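Local coordinates for exopolysaccharide biosynthesis protein (Pantoea stewartii subsp. stewartii DC283, PDB 6TGF) that modifies glycan biofilm exopolysaccharide, probably as a hydrolase, using a trimeric bacteriophage tailspike-like parallel beta-helix, at residues T52-Y57 and R177-L182; Q65-K70 and M130-S135. All blocks are in the same frame, centred on the assembly; numbering follows the deposited sequence.

Contact 1: residues T52-Y57 and R177-L182; sequences TPENVY and RKTRPL
One direct hydrogen bond joins the start of helix 53-57 to the loop 177-182: N55 ND2 donates a hydrogen bond to R180 O at 2.8 Å. ND2 meets this carbonyl almost end on, at a C=O...N angle of 160°, and R180 O lies 17° out of the N55 amide plane. The other end of the amide serves its own segment, as T52 N donates to N55 OD1 at 2.9 Å, so both ends of the group are held and its rotation is fixed. N55 CG stands beside its backbone N, chi1 -71°, which leaves the amide reaching back over the start of the helix.

A water bridges the segments. It donates to T52 OG1 (2.6 Å) and to K178 O (3.2 Å), and accepts from R180 N (2.7 Å). T52 OG1 in turn donates to E54 OE1, on the lone pair facing away from OE2. Both segments belong to the N-terminal end of a tailspike-like chain, 52-57 within its head-binding family region and the loop leading from helix 173-176 to strand 187-190.

Van der Waals packing is lighter. E54 CB lies 3.4 Å from T179 OG1, whose polar partner is D175 O, and E54 CG touches K178 CB at 3.9 Å. L182 CD2 brushes N55 ND2 at 4.2 Å, while V56 packs on helix 109-117.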
ATOM      1  N   THR B  52      -8.309 -58.942 -14.384  1.00 36.72           N
ATOM      2  CA  THR B  52      -9.259 -59.225 -13.272  1.00 36.81           C
ATOM      3  C   THR B  52     -10.634 -58.687 -13.666  1.00 36.92           C
ATOM      4  O   THR B  52     -10.767 -58.072 -14.722  1.00 36.90           O
ATOM      5  CB  THR B  52      -8.727 -58.624 -11.963  1.00 36.72           C
ATOM      6  OG1 THR B  52      -8.720 -57.203 -12.103  1.00 36.71           O
ATOM      7  CG2 THR B  52      -7.341 -59.115 -11.607  1.00 36.66           C
ATOM      8  N   PRO B  53     -11.702 -58.904 -12.859  1.00 37.10           N
ATOM      9  CA  PRO B  53     -13.024 -58.353 -13.166  1.00 37.31           C
ATOM     10  C   PRO B  53     -12.995 -56.827 -13.360  1.00 37.55           C
ATOM     11  O   PRO B  53     -13.747 -56.332 -14.178  1.00 37.29           O
ATOM     12  CB  PRO B  53     -13.869 -58.733 -11.940  1.00 37.36           C
ATOM     13  CG  PRO B  53     -13.183 -59.963 -11.388  1.00 37.27           C
ATOM     14  CD  PRO B  53     -11.711 -59.699 -11.620  1.00 37.13           C
ATOM     15  N   GLU B  54     -12.117 -56.139 -12.621  1.00 38.18           N
ATOM     16  CA  GLU B  54     -11.904 -54.666 -12.682  1.00 38.77           C
ATOM     17  C   GLU B  54     -11.578 -54.232 -14.119  1.00 39.11           C
ATOM     18  O   GLU B  54     -11.940 -53.099 -14.474  1.00 39.34           O
ATOM     19  CB  GLU B  54     -10.782 -54.235 -11.733  1.00 38.79           C
ATOM     20  CG  GLU B  54     -11.196 -54.181 -10.270  1.00 38.84           C
ATOM     21  CD  GLU B  54     -11.179 -55.509  -9.532  1.00 39.15           C
ATOM     22  OE1 GLU B  54     -10.401 -56.401  -9.925  1.00 39.23           O
ATOM     23  OE2 GLU B  54     -11.946 -55.648  -8.557  1.00 39.64           O
ATOM     24  N   ASN B  55     -10.913 -55.090 -14.901  1.00 39.72           N
ATOM     25  CA  ASN B  55     -10.536 -54.823 -16.317  1.00 40.21           C
ATOM     26  C   ASN B  55     -11.786 -54.854 -17.207  1.00 40.99           C
ATOM     27  O   ASN B  55     -11.786 -54.138 -18.225  1.00 41.25           O
ATOM     28  CB  ASN B  55      -9.476 -55.805 -16.823  1.00 40.07           C
ATOM     29  CG  ASN B  55      -8.114 -55.561 -16.207  1.00 39.86           C
ATOM     30  OD1 ASN B  55      -7.708 -56.268 -15.287  1.00 39.70           O
ATOM     31  ND2 ASN B  55      -7.413 -54.552 -16.693  1.00 39.77           N
ATOM     32  N   VAL B  56     -12.798 -55.651 -16.842  1.00 41.75           N
ATOM     33  CA  VAL B  56     -14.101 -55.757 -17.567  1.00 42.42           C
ATOM     34  C   VAL B  56     -14.943 -54.518 -17.232  1.00 43.16           C
ATOM     35  O   VAL B  56     -15.478 -53.896 -18.169  1.00 43.25           O
ATOM     36  CB  VAL B  56     -14.849 -57.058 -17.215  1.00 42.56           C
ATOM     37  CG1 VAL B  56     -16.189 -57.163 -17.930  1.00 42.77           C
ATOM     38  CG2 VAL B  56     -14.004 -58.292 -17.497  1.00 42.56           C
ATOM     39  N   TYR B  57     -15.053 -54.187 -15.940  1.00 44.02           N
ATOM     40  CA  TYR B  57     -15.751 -52.983 -15.417  1.00 44.71           C
ATOM     41  C   TYR B  57     -15.103 -51.714 -15.987  1.00 45.46           C
ATOM     42  O   TYR B  57     -15.827 -50.723 -16.201  1.00 45.73           O
ATOM     43  CB  TYR B  57     -15.720 -52.951 -13.886  1.00 44.56           C
ATOM     44  CG  TYR B  57     -16.616 -53.954 -13.202  1.00 44.80           C
ATOM     45  CD1 TYR B  57     -17.997 -53.839 -13.261  1.00 45.21           C
ATOM     46  CD2 TYR B  57     -16.089 -55.004 -12.467  1.00 44.79           C
ATOM     47  CE1 TYR B  57     -18.829 -54.748 -12.625  1.00 45.41           C
ATOM     48  CE2 TYR B  57     -16.905 -55.923 -11.826  1.00 45.03           C
ATOM     49  CZ  TYR B  57     -18.281 -55.795 -11.903  1.00 45.45           C
ATOM     50  OH  TYR B  57     -19.092 -56.692 -11.270  1.00 45.63           O
ATOM     51  N   ARG B 177      -7.064 -48.407  -7.837  1.00 33.23           N
ATOM     52  CA  ARG B 177      -5.927 -49.117  -7.189  1.00 33.15           C
ATOM     53  C   ARG B 177      -6.057 -50.633  -7.389  1.00 33.48           C
ATOM     54  O   ARG B 177      -5.059 -51.337  -7.148  1.00 33.57           O
ATOM     55  CB  ARG B 177      -5.863 -48.781  -5.696  1.00 32.92           C
ATOM     56  CG  ARG B 177      -5.315 -47.395  -5.393  1.00 32.73           C
ATOM     57  CD  ARG B 177      -5.654 -46.961  -3.983  1.00 32.65           C
ATOM     58  NE  ARG B 177      -5.053 -45.683  -3.626  1.00 32.48           N
ATOM     59  CZ  ARG B 177      -5.388 -44.959  -2.561  1.00 32.42           C
ATOM     60  NH1 ARG B 177      -6.331 -45.377  -1.731  1.00 32.60           N
ATOM     61  NH2 ARG B 177      -4.780 -43.810  -2.327  1.00 32.31           N
ATOM     62  N   LYS B 178      -7.238 -51.112  -7.797  1.00 33.88           N
ATOM     63  CA  LYS B 178      -7.543 -52.555  -8.007  1.00 34.25           C
ATOM     64  C   LYS B 178      -7.532 -52.901  -9.504  1.00 34.30           C
ATOM     65  O   LYS B 178      -7.561 -54.106  -9.820  1.00 34.55           O
ATOM     66  CB  LYS B 178      -8.898 -52.897  -7.382  1.00 34.58           C
ATOM     67  CG  LYS B 178      -8.896 -52.979  -5.862  1.00 34.97           C
ATOM     68  CD  LYS B 178     -10.282 -52.965  -5.255  1.00 35.36           C
ATOM     69  CE  LYS B 178     -10.300 -53.456  -3.824  1.00 35.81           C
ATOM     70  NZ  LYS B 178     -11.674 -53.494  -3.271  1.00 36.13           N
ATOM     71  N   THR B 179      -7.493 -51.897 -10.386  1.00 34.29           N
ATOM     72  CA  THR B 179      -7.537 -52.067 -11.863  1.00 34.46           C
ATOM     73  C   THR B 179      -6.112 -52.046 -12.427  1.00 34.62           C
ATOM     74  O   THR B 179      -5.528 -50.952 -12.489  1.00 34.53           O
ATOM     75  CB  THR B 179      -8.391 -50.976 -12.524  1.00 34.43           C
ATOM     76  OG1 THR B 179      -9.690 -51.002 -11.932  1.00 34.35           O
ATOM     77  CG2 THR B 179      -8.505 -51.148 -14.023  1.00 34.45           C
ATOM     78  N   ARG B 180      -5.583 -53.204 -12.831  1.00 34.87           N
ATOM     79  CA  ARG B 180      -4.274 -53.311 -13.532  1.00 35.14           C
ATOM     80  C   ARG B 180      -4.427 -52.710 -14.928  1.00 35.26           C
ATOM     81  O   ARG B 180      -5.380 -53.033 -15.633  1.00 35.29           O
ATOM     82  CB  ARG B 180      -3.810 -54.770 -13.608  1.00 35.38           C
ATOM     83  CG  ARG B 180      -2.565 -54.985 -14.460  1.00 35.65           C
ATOM     84  CD  ARG B 180      -2.005 -56.389 -14.342  1.00 35.89           C
ATOM     85  NE  ARG B 180      -0.850 -56.453 -13.456  1.00 36.04           N
ATOM     86  CZ  ARG B 180       0.416 -56.590 -13.844  1.00 36.25           C
ATOM     87  NH1 ARG B 180       0.728 -56.693 -15.124  1.00 36.51           N
ATOM     88  NH2 ARG B 180       1.377 -56.634 -12.937  1.00 36.48           N
ATOM     89  N   PRO B 181      -3.516 -51.806 -15.364  1.00 35.37           N
ATOM     90  CA  PRO B 181      -3.524 -51.313 -16.741  1.00 35.57           C
ATOM     91  C   PRO B 181      -3.380 -52.456 -17.757  1.00 35.98           C
ATOM     92  O   PRO B 181      -2.706 -53.424 -17.452  1.00 35.80           O
ATOM     93  CB  PRO B 181      -2.307 -50.376 -16.822  1.00 35.62           C
ATOM     94  CG  PRO B 181      -2.007 -49.999 -15.385  1.00 35.40           C
ATOM     95  CD  PRO B 181      -2.458 -51.182 -14.553  1.00 35.32           C
ATOM     96  N   LEU B 182      -4.013 -52.318 -18.926  1.00 36.60           N
ATOM     97  CA  LEU B 182      -3.910 -53.290 -20.049  1.00 37.14           C
ATOM     98  C   LEU B 182      -2.462 -53.328 -20.552  1.00 37.61           C
ATOM     99  O   LEU B 182      -1.962 -54.437 -20.825  1.00 37.80           O
ATOM    100  CB  LEU B 182      -4.867 -52.888 -21.177  1.00 37.38           C
ATOM    101  CG  LEU B 182      -6.343 -53.202 -20.941  1.00 37.49           C
ATOM    102  CD1 LEU B 182      -7.191 -52.680 -22.091  1.00 37.70           C
ATOM    103  CD2 LEU B 182      -6.568 -54.695 -20.754  1.00 37.57           C
TER
HETATM  104  O   HOH W   1      -6.646 -55.663 -12.469  1.00 35.71           O

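Contact 2: residues Q65-K70 and M130-S135; sequences QNFQGK and MALEDS
K70 and E133 form an antiparallel hydrogen-bonded pair, followed by the non-hydrogen-bonded pair of G69 with D134, where the CA atoms come within 3.7 Å and the side-chain directions diverge. K70 N donates to E133 O at 2.8 Å, and E133 N returns a bond to K70 O at 3.0 Å. Beyond the close pair the ladder frays: S135 N makes a weak, bent bond to Q68 O (129° at the hydrogen), and D134 CA makes a CA-H...O contact with the same oxygen. G69 CA lies 3.2 Å from E133 O in a CA-H...O contact.

F67 is where the chain leaves helix 61-66 to enter strand 69-74. With CG anti to the backbone N, chi1 180°, its ring reaches back to strand 129-134, CZ coming to 3.6 Å from L132 CD1 and 3.5 Å from E133 O. The two apolar side chains approach from opposite directions, and the L132 methyl meets the ring obliquely. These strands are the central pair of a four-stranded antiparallel sheet in the head-binding family region, flanked by strands 105-107 and 139-143; L107 and V140 touch both F67 and L132, and F63 stacks on the F67 ring.

The D134 side chain runs across that of F67 at about a right angle, CB lying 4.1 Å from F67 CE2, while its carboxylate turns to the following bend and accepts from Q138 N. K70 and E133 project from the same face of the sheet, yet their charged ends stay apart; E133 instead makes a salt bridge to R81. At the edge of the contact, Q68 and S135 meet through their CB atoms.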
ATOM      1  N   GLN B  65     -21.137 -55.140 -23.625  1.00 52.65           N
ATOM      2  CA  GLN B  65     -22.451 -55.600 -24.152  1.00 53.74           C
ATOM      3  C   GLN B  65     -22.314 -56.173 -25.570  1.00 53.48           C
ATOM      4  O   GLN B  65     -23.002 -57.173 -25.857  1.00 53.52           O
ATOM      5  CB  GLN B  65     -23.456 -54.444 -24.144  1.00 54.93           C
ATOM      6  CG  GLN B  65     -24.220 -54.303 -22.834  1.00 55.60           C
ATOM      7  CD  GLN B  65     -25.300 -55.344 -22.655  1.00 56.50           C
ATOM      8  OE1 GLN B  65     -25.739 -55.618 -21.540  1.00 57.45           O
ATOM      9  NE2 GLN B  65     -25.747 -55.930 -23.753  1.00 56.82           N
ATOM     10  N   ASN B  66     -21.479 -55.567 -26.422  1.00 53.18           N
ATOM     11  CA  ASN B  66     -21.519 -55.769 -27.896  1.00 53.16           C
ATOM     12  C   ASN B  66     -20.304 -56.566 -28.390  1.00 52.30           C
ATOM     13  O   ASN B  66     -20.521 -57.494 -29.194  1.00 52.52           O
ATOM     14  CB  ASN B  66     -21.647 -54.436 -28.638  1.00 53.56           C
ATOM     15  CG  ASN B  66     -22.950 -53.723 -28.341  1.00 54.04           C
ATOM     16  OD1 ASN B  66     -23.987 -54.359 -28.165  1.00 54.12           O
ATOM     17  ND2 ASN B  66     -22.907 -52.403 -28.283  1.00 54.30           N
ATOM     18  N   PHE B  67     -19.088 -56.222 -27.952  1.00 51.40           N
ATOM     19  CA  PHE B  67     -17.817 -56.752 -28.519  1.00 50.89           C
ATOM     20  C   PHE B  67     -17.822 -58.285 -28.507  1.00 50.56           C
ATOM     21  O   PHE B  67     -18.117 -58.889 -27.456  1.00 50.29           O
ATOM     22  CB  PHE B  67     -16.585 -56.246 -27.764  1.00 50.46           C
ATOM     23  CG  PHE B  67     -15.282 -56.773 -28.313  1.00 50.29           C
ATOM     24  CD1 PHE B  67     -14.752 -57.970 -27.857  1.00 49.93           C
ATOM     25  CD2 PHE B  67     -14.598 -56.091 -29.307  1.00 50.40           C
ATOM     26  CE1 PHE B  67     -13.564 -58.464 -28.372  1.00 49.83           C
ATOM     27  CE2 PHE B  67     -13.408 -56.585 -29.819  1.00 50.10           C
ATOM     28  CZ  PHE B  67     -12.893 -57.769 -29.351  1.00 49.96           C
ATOM     29  N   GLN B  68     -17.497 -58.883 -29.658  1.00 50.47           N
ATOM     30  CA  GLN B  68     -17.172 -60.324 -29.823  1.00 50.31           C
ATOM     31  C   GLN B  68     -15.841 -60.430 -30.573  1.00 50.04           C
ATOM     32  O   GLN B  68     -15.667 -59.695 -31.564  1.00 50.43           O
ATOM     33  CB  GLN B  68     -18.289 -61.048 -30.575  1.00 50.78           C
ATOM     34  CG  GLN B  68     -19.503 -61.348 -29.709  1.00 50.96           C
ATOM     35  CD  GLN B  68     -20.712 -61.734 -30.525  1.00 51.45           C
ATOM     36  OE1 GLN B  68     -21.135 -62.886 -30.533  1.00 51.63           O
ATOM     37  NE2 GLN B  68     -21.275 -60.763 -31.225  1.00 51.89           N
ATOM     38  N   GLY B  69     -14.935 -61.298 -30.115  1.00 49.37           N
ATOM     39  CA  GLY B  69     -13.600 -61.447 -30.722  1.00 48.86           C
ATOM     40  C   GLY B  69     -12.731 -62.466 -30.009  1.00 47.92           C
ATOM     41  O   GLY B  69     -13.286 -63.364 -29.346  1.00 47.04           O
ATOM     42  N   LYS B  70     -11.410 -62.325 -30.158  1.00 47.68           N
ATOM     43  CA  LYS B  70     -10.388 -63.308 -29.709  1.00 47.43           C
ATOM     44  C   LYS B  70      -9.212 -62.569 -29.062  1.00 46.58           C
ATOM     45  O   LYS B  70      -8.705 -61.616 -29.682  1.00 46.58           O
ATOM     46  CB  LYS B  70      -9.903 -64.144 -30.897  1.00 48.06           C
ATOM     47  CG  LYS B  70     -10.998 -64.747 -31.769  1.00 48.67           C
ATOM     48  CD  LYS B  70     -10.768 -66.203 -32.107  1.00 49.02           C
ATOM     49  CE  LYS B  70     -11.426 -66.632 -33.400  1.00 49.59           C
ATOM     50  NZ  LYS B  70     -11.202 -68.073 -33.664  1.00 49.73           N
ATOM     51  N   MET B 130       0.357 -58.836 -26.190  1.00 44.79           N
ATOM     52  CA  MET B 130      -1.122 -58.973 -26.140  1.00 45.44           C
ATOM     53  C   MET B 130      -1.719 -58.492 -27.467  1.00 45.72           C
ATOM     54  O   MET B 130      -1.342 -57.394 -27.926  1.00 45.64           O
ATOM     55  CB  MET B 130      -1.714 -58.167 -24.981  1.00 45.94           C
ATOM     56  CG  MET B 130      -3.167 -58.500 -24.695  1.00 46.31           C
ATOM     57  SD  MET B 130      -3.900 -57.384 -23.475  1.00 47.04           S
ATOM     58  CE  MET B 130      -3.430 -58.209 -21.956  1.00 46.71           C
ATOM     59  N   ALA B 131      -2.612 -59.297 -28.050  1.00 46.05           N
ATOM     60  CA  ALA B 131      -3.306 -59.024 -29.328  1.00 46.67           C
ATOM     61  C   ALA B 131      -4.807 -59.282 -29.157  1.00 46.94           C
ATOM     62  O   ALA B 131      -5.168 -60.335 -28.599  1.00 46.70           O
ATOM     63  CB  ALA B 131      -2.720 -59.881 -30.423  1.00 46.89           C
ATOM     64  N   LEU B 132      -5.638 -58.339 -29.611  1.00 47.75           N
ATOM     65  CA  LEU B 132      -7.119 -58.454 -29.620  1.00 48.37           C
ATOM     66  C   LEU B 132      -7.625 -58.267 -31.053  1.00 49.41           C
ATOM     67  O   LEU B 132      -7.303 -57.227 -31.663  1.00 49.22           O
ATOM     68  CB  LEU B 132      -7.714 -57.401 -28.680  1.00 48.24           C
ATOM     69  CG  LEU B 132      -9.235 -57.420 -28.533  1.00 48.14           C
ATOM     70  CD1 LEU B 132      -9.714 -58.716 -27.897  1.00 47.95           C
ATOM     71  CD2 LEU B 132      -9.710 -56.228 -27.721  1.00 48.23           C
ATOM     72  N   GLU B 133      -8.366 -59.256 -31.565  1.00 50.67           N
ATOM     73  CA  GLU B 133      -9.150 -59.174 -32.826  1.00 51.86           C
ATOM     74  C   GLU B 133     -10.640 -59.219 -32.477  1.00 52.46           C
ATOM     75  O   GLU B 133     -10.981 -59.823 -31.441  1.00 52.07           O
ATOM     76  CB  GLU B 133      -8.819 -60.336 -33.765  1.00 52.21           C
ATOM     77  CG  GLU B 133      -7.427 -60.269 -34.364  1.00 52.59           C
ATOM     78  CD  GLU B 133      -7.159 -61.292 -35.456  1.00 53.02           C
ATOM     79  OE1 GLU B 133      -7.905 -62.289 -35.529  1.00 53.07           O
ATOM     80  OE2 GLU B 133      -6.205 -61.087 -36.234  1.00 53.33           O
ATOM     81  N   ASP B 134     -11.484 -58.608 -33.314  1.00 53.61           N
ATOM     82  CA  ASP B 134     -12.961 -58.775 -33.266  1.00 54.40           C
ATOM     83  C   ASP B 134     -13.304 -60.081 -33.996  1.00 55.13           C
ATOM     84  O   ASP B 134     -12.378 -60.695 -34.565  1.00 55.13           O
ATOM     85  CB  ASP B 134     -13.694 -57.550 -33.827  1.00 54.76           C
ATOM     86  CG  ASP B 134     -13.520 -57.313 -35.318  1.00 55.22           C
ATOM     87  OD1 ASP B 134     -12.769 -58.079 -35.956  1.00 55.46           O
ATOM     88  OD2 ASP B 134     -14.139 -56.359 -35.831  1.00 55.29           O
ATOM     89  N   SER B 135     -14.577 -60.484 -33.981  1.00 56.00           N
ATOM     90  CA  SER B 135     -15.073 -61.749 -34.589  1.00 56.69           C
ATOM     91  C   SER B 135     -14.854 -61.740 -36.111  1.00 57.24           C
ATOM     92  O   SER B 135     -14.874 -62.834 -36.705  1.00 57.54           O
ATOM     93  CB  SER B 135     -16.521 -61.990 -34.237  1.00 57.16           C
ATOM     94  OG  SER B 135     -17.363 -61.019 -34.840  1.00 57.93           O
TER

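In the fold
Contact 2 lies nested along the chain inside the loop closed by contact 1. Their centres are about 17 Å apart in the N-terminal end, well away from the centre of the chain, and M130 meets the backbone of L182 where they touch. Successive helices 53-57 and 61-66 serve them, the first in contact 1 and the second leading into contact 2. Both are partly buried, but contact 2 pairs two neighbouring strands of one sheet, with the turn from helix 61-66 adding an aromatic-aliphatic patch, whereas contact 1 joins a helix start to a loop about 120 residues later in the chain through an amide, a water and carbonyls.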